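Local coordinates for protein putative aspartate aminotransferase (Thermus thermophilus, PDB 1IUG) that probably transfers amino groups between amino acids and keto acids, aspartate among the likely donors, using a lysine-bound pyridoxal 5'-phosphate cofactor, at residues L37-L42 with A238-L243; G60-E65 with G210-L215; S163-E168 with P248-H253; G271-V276 with K319-S324. All blocks are in the same frame, centred on the assembly; numbering follows the deposited sequence.

Contact 1 (L37-L42 with A238-L243)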
loop_
_atom_site.group_PDB
_atom_site.type_symbol
_atom_site.label_atom_id
_atom_site.label_comp_id
_atom_site.label_asym_id
_atom_site.label_seq_id
_atom_site.Cartn_x
_atom_site.Cartn_y
_atom_site.Cartn_z
ATOM N N LEU A 37 16.087 7.894 0.926
ATOM C CA LEU A 37 16.754 8.524 2.067
ATOM C C LEU A 37 16.415 10.011 2.127
ATOM O O LEU A 37 16.268 10.581 3.208
ATOM C CB LEU A 37 18.271 8.354 1.968
ATOM C CG LEU A 37 18.832 7.043 2.510
ATOM C CD1 LEU A 37 20.312 6.939 2.178
ATOM C CD2 LEU A 37 18.608 6.972 4.014
ATOM N N LYS A 38 16.294 10.628 0.956
ATOM C CA LYS A 38 15.953 12.041 0.843
ATOM C C LYS A 38 14.565 12.247 1.459
ATOM O O LYS A 38 14.363 13.135 2.283
ATOM C CB LYS A 38 15.930 12.443 -0.633
ATOM C CG LYS A 38 16.507 13.816 -0.963
ATOM C CD LYS A 38 15.772 14.941 -0.257
ATOM C CE LYS A 38 16.347 16.323 -0.593
ATOM N NZ LYS A 38 17.503 16.294 -1.542
ATOM N N ALA A 39 13.611 11.408 1.063
ATOM C CA ALA A 39 12.248 11.500 1.583
ATOM C C ALA A 39 12.230 11.282 3.093
ATOM O O ALA A 39 11.555 12.014 3.810
ATOM C CB ALA A 39 11.345 10.493 0.881
ATOM N N ARG A 40 12.984 10.282 3.558
ATOM C CA ARG A 40 13.106 9.947 4.985
ATOM C C ARG A 40 13.460 11.242 5.739
ATOM O O ARG A 40 12.785 11.633 6.696
ATOM C CB ARG A 40 14.276 8.972 5.198
ATOM C CG ARG A 40 14.186 7.507 4.716
ATOM C CD ARG A 40 13.100 6.640 5.336
ATOM N NE ARG A 40 13.145 6.573 6.803
ATOM C CZ ARG A 40 14.233 6.477 7.574
ATOM N NH1 ARG A 40 15.459 6.415 7.067
ATOM N NH2 ARG A 40 14.086 6.522 8.887
ATOM N N GLY A 41 14.534 11.889 5.280
ATOM C CA GLY A 41 15.029 13.115 5.880
ATOM C C GLY A 41 14.074 14.289 5.864
ATOM O O GLY A 41 14.008 15.045 6.835
ATOM N N LEU A 42 13.347 14.456 4.766
ATOM C CA LEU A 42 12.389 15.549 4.654
ATOM C C LEU A 42 11.174 15.347 5.575
ATOM O O LEU A 42 10.690 16.294 6.191
ATOM C CB LEU A 42 11.951 15.722 3.198
ATOM C CG LEU A 42 13.055 16.201 2.249
ATOM C CD1 LEU A 42 12.567 16.151 0.814
ATOM C CD2 LEU A 42 13.500 17.618 2.623
ATOM N N ALA A 238 7.178 11.564 -5.568
ATOM C CA ALA A 238 6.194 12.641 -5.485
ATOM C C ALA A 238 6.232 13.318 -4.107
ATOM O O ALA A 238 6.159 14.542 -4.006
ATOM C CB ALA A 238 4.794 12.096 -5.780
ATOM N N VAL A 239 6.350 12.513 -3.054
ATOM C CA VAL A 239 6.418 13.032 -1.689
ATOM C C VAL A 239 7.671 13.895 -1.511
ATOM O O VAL A 239 7.600 14.994 -0.958
ATOM C CB VAL A 239 6.421 11.878 -0.644
ATOM C CG1 VAL A 239 6.772 12.411 0.747
ATOM C CG2 VAL A 239 5.051 11.199 -0.612
ATOM N N ALA A 240 8.806 13.401 -2.000
ATOM C CA ALA A 240 10.075 14.119 -1.902
ATOM C C ALA A 240 10.020 15.466 -2.638
ATOM O O ALA A 240 10.411 16.497 -2.088
ATOM C CB ALA A 240 11.205 13.258 -2.448
ATOM N N ALA A 241 9.505 15.445 -3.866
ATOM C CA ALA A 241 9.373 16.649 -4.691
ATOM C C ALA A 241 8.520 17.738 -4.033
ATOM O O ALA A 241 8.874 18.916 -4.071
ATOM C CB ALA A 241 8.795 16.288 -6.056
ATOM N N VAL A 242 7.390 17.346 -3.445
ATOM C CA VAL A 242 6.508 18.303 -2.779
ATOM C C VAL A 242 7.154 18.874 -1.518
ATOM O O VAL A 242 7.137 20.088 -1.304
ATOM C CB VAL A 242 5.133 17.670 -2.426
ATOM C CG1 VAL A 242 4.349 18.576 -1.491
ATOM C CG2 VAL A 242 4.329 17.438 -3.695
ATOM N N LEU A 243 7.724 18.003 -0.690
ATOM C CA LEU A 243 8.370 18.447 0.541
ATOM C C LEU A 243 9.535 19.391 0.269
ATOM O O LEU A 243 9.761 20.329 1.029
ATOM C CB LEU A 243 8.833 17.256 1.384
ATOM C CG LEU A 243 7.717 16.475 2.086
ATOM C CD1 LEU A 243 8.292 15.248 2.770
ATOM C CD2 LEU A 243 6.999 17.372 3.089
#
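Leu42 and Leu243 carry this helix-helix contact, which is held by packing of mostly apolar atoms. Their side chains pass each other in opposite directions. CB of Leu42 meets the methyl CD1 of Leu243 at 3.7 Å. The beta carbons of the two leucines also come together: Leu42 CB lies 3.9 Å from Leu243 CB. Both leucines carry CG anti to their own carbonyl carbon and beside their backbone N, with chi1 -67° in Leu42 and -73° in Leu243. Leu42 CD1 in turn lies against Leu243 CB.

The other methyl contact falls on backbone. Leu42 CD1 ends 3.6 Å from the carbonyl oxygen of Ala240. This is a van der Waals touch of a methyl group on a peptide oxygen and adds no polar bond.

The third element is a pair of small residues one turn earlier. Ala39 CB faces Ala240 CB at 4.3 Å. The backbones come closest here, with Ala39 CA 4.9 Å from Ala240 CA. Two alanines at this point let the axes of the short segments approach to 9.0 Å. The axes cross at 48°.

The contact joins helix 30-47 to helix 233-246. Beside the leucine pair, Leu42 and Lys38 also lie against Glu244, and Ala39 touches Val236. On the first helix, Arg40 turns away and forms a salt bridge with Glu52 and a hydrogen bond to the carbonyl of Val53, both on strand 52-57. On the second, Val239 rests on Leu193 and Phe195 of strand 193-198. The pair thus lies by these neighbouring strands, at one border of the seven-stranded sheet.

Contact 2 (G60-E65 with G210-L215)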
loop_
_atom_site.group_PDB
_atom_site.type_symbol
_atom_site.label_atom_id
_atom_site.label_comp_id
_atom_site.label_asym_id
_atom_site.label_seq_id
_atom_site.Cartn_x
_atom_site.Cartn_y
_atom_site.Cartn_z
ATOM N N GLY A 60 -3.320 5.373 5.123
ATOM C CA GLY A 60 -3.059 5.915 6.444
ATOM C C GLY A 60 -3.432 4.970 7.571
ATOM O O GLY A 60 -2.723 4.897 8.576
ATOM N N THR A 61 -4.530 4.234 7.394
ATOM C CA THR A 61 -5.001 3.280 8.396
ATOM C C THR A 61 -3.920 2.246 8.723
ATOM O O THR A 61 -3.747 1.868 9.888
ATOM C CB THR A 61 -6.292 2.565 7.923
ATOM O OG1 THR A 61 -7.303 3.542 7.659
ATOM C CG2 THR A 61 -6.813 1.611 8.995
ATOM N N LEU A 62 -3.175 1.825 7.701
ATOM C CA LEU A 62 -2.100 0.852 7.878
ATOM C C LEU A 62 -1.044 1.391 8.840
ATOM O O LEU A 62 -0.530 0.657 9.685
ATOM C CB LEU A 62 -1.448 0.516 6.533
ATOM C CG LEU A 62 -0.306 -0.498 6.592
ATOM C CD1 LEU A 62 -0.851 -1.862 6.976
ATOM C CD2 LEU A 62 0.395 -0.569 5.255
ATOM N N ALA A 63 -0.717 2.672 8.692
ATOM C CA ALA A 63 0.270 3.332 9.546
ATOM C C ALA A 63 -0.222 3.401 10.995
ATOM O O ALA A 63 0.571 3.285 11.930
ATOM C CB ALA A 63 0.570 4.739 9.019
ATOM N N MET A 64 -1.530 3.593 11.171
ATOM C CA MET A 64 -2.136 3.659 12.503
ATOM C C MET A 64 -2.020 2.308 13.202
ATOM O O MET A 64 -1.662 2.241 14.375
ATOM C CB MET A 64 -3.606 4.064 12.411
ATOM C CG MET A 64 -3.840 5.508 12.034
ATOM S SD MET A 64 -5.577 5.804 11.641
ATOM C CE MET A 64 -6.339 5.814 13.269
ATOM N N GLU A 65 -2.303 1.239 12.460
ATOM C CA GLU A 65 -2.221 -0.120 12.983
ATOM C C GLU A 65 -0.789 -0.500 13.338
ATOM O O GLU A 65 -0.553 -1.136 14.364
ATOM C CB GLU A 65 -2.776 -1.128 11.969
ATOM C CG GLU A 65 -2.700 -2.582 12.447
ATOM C CD GLU A 65 -3.426 -3.556 11.537
ATOM O OE1 GLU A 65 -4.354 -3.138 10.816
ATOM O OE2 GLU A 65 -3.078 -4.751 11.553
ATOM N N GLY A 210 4.038 -8.569 14.291
ATOM C CA GLY A 210 3.298 -8.641 13.039
ATOM C C GLY A 210 4.263 -9.107 11.953
ATOM O O GLY A 210 5.372 -9.538 12.271
ATOM N N TYR A 211 3.857 -9.077 10.684
ATOM C CA TYR A 211 4.775 -9.485 9.615
ATOM C C TYR A 211 5.060 -8.362 8.613
ATOM O O TYR A 211 6.153 -7.804 8.604
ATOM C CB TYR A 211 4.302 -10.750 8.883
ATOM C CG TYR A 211 5.403 -11.339 8.027
ATOM C CD1 TYR A 211 6.421 -12.101 8.603
ATOM C CD2 TYR A 211 5.481 -11.061 6.663
ATOM C CE1 TYR A 211 7.490 -12.564 7.846
ATOM C CE2 TYR A 211 6.549 -11.516 5.897
ATOM C CZ TYR A 211 7.551 -12.264 6.498
ATOM O OH TYR A 211 8.634 -12.679 5.757
ATOM N N TYR A 212 4.082 -8.042 7.770
ATOM C CA TYR A 212 4.235 -6.980 6.777
ATOM C C TYR A 212 4.495 -5.643 7.455
ATOM O O TYR A 212 5.261 -4.828 6.942
ATOM C CB TYR A 212 2.979 -6.861 5.913
ATOM C CG TYR A 212 3.040 -5.793 4.833
ATOM C CD1 TYR A 212 3.574 -6.075 3.572
ATOM C CD2 TYR A 212 2.519 -4.515 5.055
ATOM C CE1 TYR A 212 3.580 -5.112 2.552
ATOM C CE2 TYR A 212 2.521 -3.544 4.048
ATOM C CZ TYR A 212 3.052 -3.852 2.797
ATOM O OH TYR A 212 3.035 -2.912 1.791
ATOM N N LEU A 213 3.876 -5.436 8.618
ATOM C CA LEU A 213 4.033 -4.182 9.341
ATOM C C LEU A 213 4.952 -4.206 10.574
ATOM O O LEU A 213 4.803 -3.410 11.506
ATOM C CB LEU A 213 2.657 -3.564 9.632
ATOM C CG LEU A 213 1.760 -3.896 10.827
ATOM C CD1 LEU A 213 0.311 -3.637 10.409
ATOM C CD2 LEU A 213 1.932 -5.323 11.299
ATOM N N ASP A 214 5.913 -5.124 10.558
ATOM C CA ASP A 214 6.916 -5.248 11.616
ATOM C C ASP A 214 7.842 -4.040 11.389
ATOM O O ASP A 214 8.538 -3.966 10.377
ATOM C CB ASP A 214 7.686 -6.565 11.416
ATOM C CG ASP A 214 8.800 -6.789 12.441
ATOM O OD1 ASP A 214 9.483 -5.832 12.864
ATOM O OD2 ASP A 214 9.024 -7.962 12.794
ATOM N N LEU A 215 7.826 -3.089 12.317
ATOM C CA LEU A 215 8.649 -1.890 12.191
ATOM C C LEU A 215 10.139 -2.108 12.431
ATOM O O LEU A 215 10.962 -1.332 11.945
ATOM C CB LEU A 215 8.098 -0.768 13.075
ATOM C CG LEU A 215 7.073 0.179 12.422
ATOM C CD1 LEU A 215 6.176 -0.542 11.430
ATOM C CD2 LEU A 215 6.256 0.881 13.486
#
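Leu62 meets the rim of the Tyr212 ring, with its methyl CD2 close to the ring plane. Leu62 CD2 is 3.9 Å from Tyr212 CE2, and the two side chains cross at about a right angle. The methyl is thus packed against the ring edge and does not lie over a face. The other methyl of Leu62 serves a second partner: Leu62 CD1 lies 4.0 Å from Leu213 CD1, the side chains meeting at a slant. One leucine therefore reaches two successive residues of the turn.

Leu213 also lies across the side chain of Glu65, nearly at right angles to it. Its methyl CD1 touches Glu65 CG at 3.8 Å and Glu65 OE2 at 3.7 Å. Glu65 is extended, with chi1 179° and chi2 172°, so that both CG and the carboxylate come within touch of this methyl.

The polar ends are held by other residues. Glu65 OE2 forms a salt bridge with Lys69, and OE1 accepts a hydrogen bond from the backbone N of Tyr212 of the second subunit. Tyr212 OH bonds to the carbonyl of Thr57 and to the backbone N of Ser59 of the second subunit, and its ring stacks on Trp229.

Residues 211-214 form a type I beta turn, and Asp214 is the N-cap of helix 215-222. On the other side, helix 60-71 begins at the cofactor: Gly60 N and Thr61 OG1 bond phosphate oxygens of the modified lysine at position 185. The arrangement belongs to the dimer interface beside this helix-start phosphate site, as in fold-type I pyridoxal-phosphate enzymes.

Contact 3 (S163-E168 with P248-H253)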
loop_
_atom_site.group_PDB
_atom_site.type_symbol
_atom_site.label_atom_id
_atom_site.label_comp_id
_atom_site.label_asym_id
_atom_site.label_seq_id
_atom_site.Cartn_x
_atom_site.Cartn_y
_atom_site.Cartn_z
ATOM N N SER A 163 -3.134 16.800 9.897
ATOM C CA SER A 163 -2.497 17.918 10.585
ATOM C C SER A 163 -1.102 18.148 9.986
ATOM O O SER A 163 -0.623 19.283 9.938
ATOM C CB SER A 163 -2.424 17.697 12.100
ATOM O OG SER A 163 -1.666 16.553 12.443
ATOM N N LEU A 164 -0.482 17.081 9.481
ATOM C CA LEU A 164 0.843 17.184 8.868
ATOM C C LEU A 164 0.773 18.054 7.613
ATOM O O LEU A 164 0.034 17.739 6.682
ATOM C CB LEU A 164 1.387 15.800 8.496
ATOM C CG LEU A 164 2.803 15.784 7.897
ATOM C CD1 LEU A 164 3.820 16.168 8.958
ATOM C CD2 LEU A 164 3.127 14.417 7.329
ATOM N N LEU A 165 1.540 19.146 7.609
ATOM C CA LEU A 165 1.599 20.098 6.490
ATOM C C LEU A 165 0.313 20.910 6.307
ATOM O O LEU A 165 0.111 21.566 5.283
ATOM C CB LEU A 165 1.965 19.389 5.181
ATOM C CG LEU A 165 3.217 19.922 4.481
ATOM C CD1 LEU A 165 4.442 19.602 5.314
ATOM C CD2 LEU A 165 3.344 19.315 3.095
ATOM N N VAL A 166 -0.551 20.859 7.311
ATOM C CA VAL A 166 -1.810 21.588 7.289
ATOM C C VAL A 166 -1.767 22.574 8.453
ATOM O O VAL A 166 -2.122 23.738 8.306
ATOM C CB VAL A 166 -3.009 20.623 7.441
ATOM C CG1 VAL A 166 -4.308 21.391 7.478
ATOM C CG2 VAL A 166 -3.024 19.637 6.291
ATOM N N GLY A 167 -1.280 22.090 9.590
ATOM C CA GLY A 167 -1.148 22.900 10.786
ATOM C C GLY A 167 0.184 22.589 11.448
ATOM O O GLY A 167 0.954 21.763 10.950
ATOM N N GLU A 168 0.468 23.263 12.557
ATOM C CA GLU A 168 1.710 23.053 13.294
ATOM C C GLU A 168 1.730 21.686 13.958
ATOM O O GLU A 168 0.755 21.283 14.599
ATOM C CB GLU A 168 1.888 24.129 14.367
ATOM C CG GLU A 168 2.279 25.503 13.835
ATOM C CD GLU A 168 3.711 25.559 13.314
ATOM O OE1 GLU A 168 4.024 26.500 12.553
ATOM O OE2 GLU A 168 4.528 24.680 13.673
ATOM N N PRO A 248 10.789 24.776 2.777
ATOM C CA PRO A 248 11.505 26.048 2.952
ATOM C C PRO A 248 10.552 27.213 3.219
ATOM O O PRO A 248 10.943 28.218 3.813
ATOM C CB PRO A 248 12.229 26.216 1.616
ATOM C CG PRO A 248 12.445 24.803 1.164
ATOM C CD PRO A 248 11.106 24.186 1.465
ATOM N N ARG A 249 9.303 27.061 2.784
ATOM C CA ARG A 249 8.269 28.082 2.960
ATOM C C ARG A 249 7.123 27.532 3.812
ATOM O O ARG A 249 5.969 27.918 3.623
ATOM C CB ARG A 249 7.699 28.495 1.599
ATOM C CG ARG A 249 8.699 29.041 0.593
ATOM C CD ARG A 249 9.401 30.296 1.098
ATOM N NE ARG A 249 10.156 30.959 0.034
ATOM C CZ ARG A 249 11.260 31.678 0.227
ATOM N NH1 ARG A 249 11.756 31.835 1.452
ATOM N NH2 ARG A 249 11.868 32.246 -0.808
ATOM N N LEU A 250 7.443 26.648 4.753
ATOM C CA LEU A 250 6.430 26.022 5.606
ATOM C C LEU A 250 5.454 26.984 6.280
ATOM O O LEU A 250 4.238 26.814 6.160
ATOM C CB LEU A 250 7.085 25.125 6.663
ATOM C CG LEU A 250 6.113 24.318 7.534
ATOM C CD1 LEU A 250 5.277 23.383 6.666
ATOM C CD2 LEU A 250 6.874 23.533 8.583
ATOM N N GLU A 251 5.992 27.999 6.957
ATOM C CA GLU A 251 5.187 28.994 7.667
ATOM C C GLU A 251 4.177 29.682 6.757
ATOM O O GLU A 251 3.035 29.925 7.152
ATOM C CB GLU A 251 6.090 30.042 8.319
ATOM C CG GLU A 251 5.635 30.470 9.707
ATOM C CD GLU A 251 5.640 29.320 10.707
ATOM O OE1 GLU A 251 6.686 28.642 10.841
ATOM O OE2 GLU A 251 4.596 29.098 11.363
ATOM N N GLU A 252 4.605 29.992 5.537
ATOM C CA GLU A 252 3.737 30.637 4.564
ATOM C C GLU A 252 2.659 29.662 4.100
ATOM O O GLU A 252 1.506 30.050 3.917
ATOM C CB GLU A 252 4.545 31.139 3.361
ATOM C CG GLU A 252 5.564 32.228 3.692
ATOM C CD GLU A 252 6.952 31.690 4.040
ATOM O OE1 GLU A 252 7.079 30.830 4.941
ATOM O OE2 GLU A 252 7.930 32.146 3.409
ATOM N N HIS A 253 3.043 28.396 3.923
ATOM C CA HIS A 253 2.112 27.356 3.486
ATOM C C HIS A 253 1.029 27.138 4.535
ATOM O O HIS A 253 -0.153 27.003 4.209
ATOM C CB HIS A 253 2.856 26.039 3.223
ATOM C CG HIS A 253 1.952 24.882 2.925
ATOM N ND1 HIS A 253 1.373 24.687 1.688
ATOM C CD2 HIS A 253 1.513 23.869 3.710
ATOM C CE1 HIS A 253 0.617 23.604 1.726
ATOM N NE2 HIS A 253 0.685 23.088 2.940
#
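His253 directs the edge of its ring at the backbone carbonyl of Leu165. The bond from His253 NE2 to Leu165 O is 2.9 Å long but weak, because the N-H...O angle is only 125°. The oxygen lies in the ring plane and is also near the neighbouring ring carbon, with His253 CD2 3.1 Å from Leu165 O. With chi1 173°, the histidine has CG opposite its backbone N, and the imidazole extends from the helix toward the loop.

Leu165 has an unusual conformation. Its backbone is in the left-handed region, and its chi1 of -122° is not staggered. Its methyl CD1 still finds an apolar partner, Leu250 CD1, at 4.1 Å. The two leucines cross at a slant. The side chain of Leu165 also packs on Leu243 and Val246 of helix 233-246.

At the exposed end, the carboxylates of Glu168 and Glu251 lie almost in one plane. Glu168 OE1 and Glu251 OE2 are 2.9 Å apart, a close approach of like charges that is not a hydrogen bond. Both chains bend at chi2, which brings their acid ends together. Such proximity could raise the pKa of one acid. Glu168 OE2 has a long, weak ion pair with Arg48.

The loop has its own brace: Val166 N and Gly167 N both bond to Ser163 O. Arg249 is the N-cap of helix 250-270. The contact thus packs the loop that connects the neighbouring parallel strands 155-159 and 178-182 of the large seven-stranded sheet on the first turn of helix 250-270.

Contact 4 (G271-V276 with K319-S324)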
loop_
_atom_site.group_PDB
_atom_site.type_symbol
_atom_site.label_atom_id
_atom_site.label_comp_id
_atom_site.label_asym_id
_atom_site.label_seq_id
_atom_site.Cartn_x
_atom_site.Cartn_y
_atom_site.Cartn_z
ATOM N N GLY A 271 -23.944 33.013 5.751
ATOM C CA GLY A 271 -25.095 32.415 5.096
ATOM C C GLY A 271 -26.039 31.754 6.087
ATOM O O GLY A 271 -27.023 31.127 5.692
ATOM N N GLY A 272 -25.718 31.862 7.375
ATOM C CA GLY A 272 -26.556 31.288 8.413
ATOM C C GLY A 272 -26.298 29.845 8.813
ATOM O O GLY A 272 -27.113 29.257 9.525
ATOM N N LEU A 273 -25.182 29.269 8.372
ATOM C CA LEU A 273 -24.857 27.886 8.716
ATOM C C LEU A 273 -24.149 27.816 10.058
ATOM O O LEU A 273 -23.456 28.752 10.455
ATOM C CB LEU A 273 -23.975 27.243 7.646
ATOM C CG LEU A 273 -24.453 27.266 6.196
ATOM C CD1 LEU A 273 -23.497 26.441 5.357
ATOM C CD2 LEU A 273 -25.861 26.715 6.088
ATOM N N ARG A 274 -24.311 26.690 10.744
ATOM C CA ARG A 274 -23.694 26.486 12.046
ATOM C C ARG A 274 -22.523 25.509 11.974
ATOM O O ARG A 274 -22.666 24.397 11.465
ATOM C CB ARG A 274 -24.737 25.968 13.046
ATOM C CG ARG A 274 -24.961 26.882 14.242
ATOM C CD ARG A 274 -23.673 27.066 15.037
ATOM N NE ARG A 274 -23.716 28.224 15.928
ATOM C CZ ARG A 274 -22.641 28.793 16.468
ATOM N NH1 ARG A 274 -21.427 28.315 16.216
ATOM N NH2 ARG A 274 -22.776 29.859 17.249
ATOM N N PRO A 275 -21.335 25.935 12.445
ATOM C CA PRO A 275 -20.123 25.105 12.452
ATOM C C PRO A 275 -20.296 23.902 13.377
ATOM O O PRO A 275 -20.993 23.983 14.389
ATOM C CB PRO A 275 -19.062 26.060 13.004
ATOM C CG PRO A 275 -19.530 27.387 12.529
ATOM C CD PRO A 275 -21.010 27.324 12.813
ATOM N N VAL A 276 -19.658 22.790 13.030
ATOM C CA VAL A 276 -19.744 21.574 13.833
ATOM C C VAL A 276 -18.792 21.545 15.035
ATOM O O VAL A 276 -19.219 21.259 16.152
ATOM C CB VAL A 276 -19.536 20.309 12.963
ATOM C CG1 VAL A 276 -19.574 19.055 13.819
ATOM C CG2 VAL A 276 -20.598 20.240 11.888
ATOM N N LYS A 319 -26.642 14.705 8.318
ATOM C CA LYS A 319 -26.827 15.932 9.088
ATOM C C LYS A 319 -25.868 17.072 8.729
ATOM O O LYS A 319 -26.146 18.232 9.039
ATOM C CB LYS A 319 -26.687 15.642 10.590
ATOM C CG LYS A 319 -27.773 14.770 11.202
ATOM C CD LYS A 319 -29.148 15.408 11.046
ATOM C CE LYS A 319 -30.272 14.567 11.666
ATOM N NZ LYS A 319 -29.810 13.296 12.299
ATOM N N VAL A 320 -24.736 16.750 8.102
ATOM C CA VAL A 320 -23.732 17.766 7.763
ATOM C C VAL A 320 -23.064 17.608 6.391
ATOM O O VAL A 320 -23.287 16.622 5.686
ATOM C CB VAL A 320 -22.578 17.784 8.815
ATOM C CG1 VAL A 320 -23.114 17.981 10.227
ATOM C CG2 VAL A 320 -21.758 16.501 8.725
ATOM N N PHE A 321 -22.257 18.606 6.026
ATOM C CA PHE A 321 -21.508 18.578 4.776
ATOM C C PHE A 321 -20.129 19.147 5.008
ATOM O O PHE A 321 -19.943 19.924 5.950
ATOM C CB PHE A 321 -22.229 19.284 3.639
ATOM C CG PHE A 321 -22.270 20.772 3.691
ATOM C CD1 PHE A 321 -21.408 21.545 2.923
ATOM C CD2 PHE A 321 -23.228 21.413 4.470
ATOM C CE1 PHE A 321 -21.500 22.931 2.923
ATOM C CE2 PHE A 321 -23.330 22.800 4.477
ATOM C CZ PHE A 321 -22.464 23.561 3.702
ATOM N N ARG A 322 -19.147 18.794 4.189
ATOM C CA ARG A 322 -17.816 19.297 4.408
ATOM C C ARG A 322 -17.126 19.703 3.167
ATOM O O ARG A 322 -17.263 19.136 2.088
ATOM C CB ARG A 322 -16.979 18.294 5.181
ATOM C CG ARG A 322 -17.506 18.082 6.595
ATOM C CD ARG A 322 -16.792 16.943 7.272
ATOM N NE ARG A 322 -17.184 15.683 6.667
ATOM C CZ ARG A 322 -16.326 14.688 6.398
ATOM N NH1 ARG A 322 -15.047 14.818 6.704
ATOM N NH2 ARG A 322 -16.772 13.581 5.823
ATOM N N LEU A 323 -16.387 20.750 3.401
ATOM C CA LEU A 323 -15.638 21.439 2.398
ATOM C C LEU A 323 -14.190 21.518 2.774
ATOM O O LEU A 323 -13.846 21.723 3.935
ATOM C CB LEU A 323 -16.201 22.843 2.181
ATOM C CG LEU A 323 -17.621 22.950 1.609
ATOM C CD1 LEU A 323 -18.058 24.407 1.545
ATOM C CD2 LEU A 323 -17.712 22.303 0.236
ATOM N N SER A 324 -13.303 21.342 1.797
ATOM C CA SER A 324 -11.870 21.422 2.070
ATOM C C SER A 324 -10.997 21.935 0.926
ATOM O O SER A 324 -11.069 21.448 -0.207
ATOM C CB SER A 324 -11.348 20.060 2.526
ATOM O OG SER A 324 -9.972 20.126 2.856
#
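Leu273 places its methyl CD1 at the edge of the Phe321 ring, near the ring plane. Leu273 CD1 is 3.5 Å from Phe321 CZ and 3.7 Å from Phe321 CE2. The two side chains cross at about a right angle. Phe321 has chi1 73°, which sets CG between its backbone N and carbonyl carbon and turns the far end of the ring toward Leu273.

The second touch joins two valines, also roughly at right angles. Val276 CG2 meets Val320 CG1 at 3.8 Å.

Around these pairs lies a shell of aromatic and small residues. Phe341 of helix 331-348 packs on both Leu273 and Phe321. Phe287 meets the Phe321 ring with its plane tilted by about 30°, and Ala286 touches Val276. Both belong to strand 285-288, which runs between the two segments and bonds to each through its backbone.

Between Phe321 and Leu323 on the same strand sits Arg322, predicted to bind substrate; its NH2 bonds to the carbonyl of Gly311. The arrangement is that of side chains meeting across the middle one of three antiparallel strands in the mixed five-stranded sheet.

Contacts 1 and 3 touch directly: Leu243 CD2 lies 4.1 Å from Leu165 CD1, so their apolar packing is continuous. Helices 233-246 and 250-270 follow each other in the chain. Contact 2 stands apart, its centre 20 Å from that of contact 1 and 26 Å from that of contact 3. It is closest to the cofactor phosphate through the start of helix 60-71. Contact 4 is the most remote from contact 1, with centres 35 Å apart, and its nearest atoms are about 7 Å from contact 3. It carries the predicted substrate arginine, Arg322, so segments of contacts 2 and 4 probably contribute to the active site, one at the phosphate and one at the substrate.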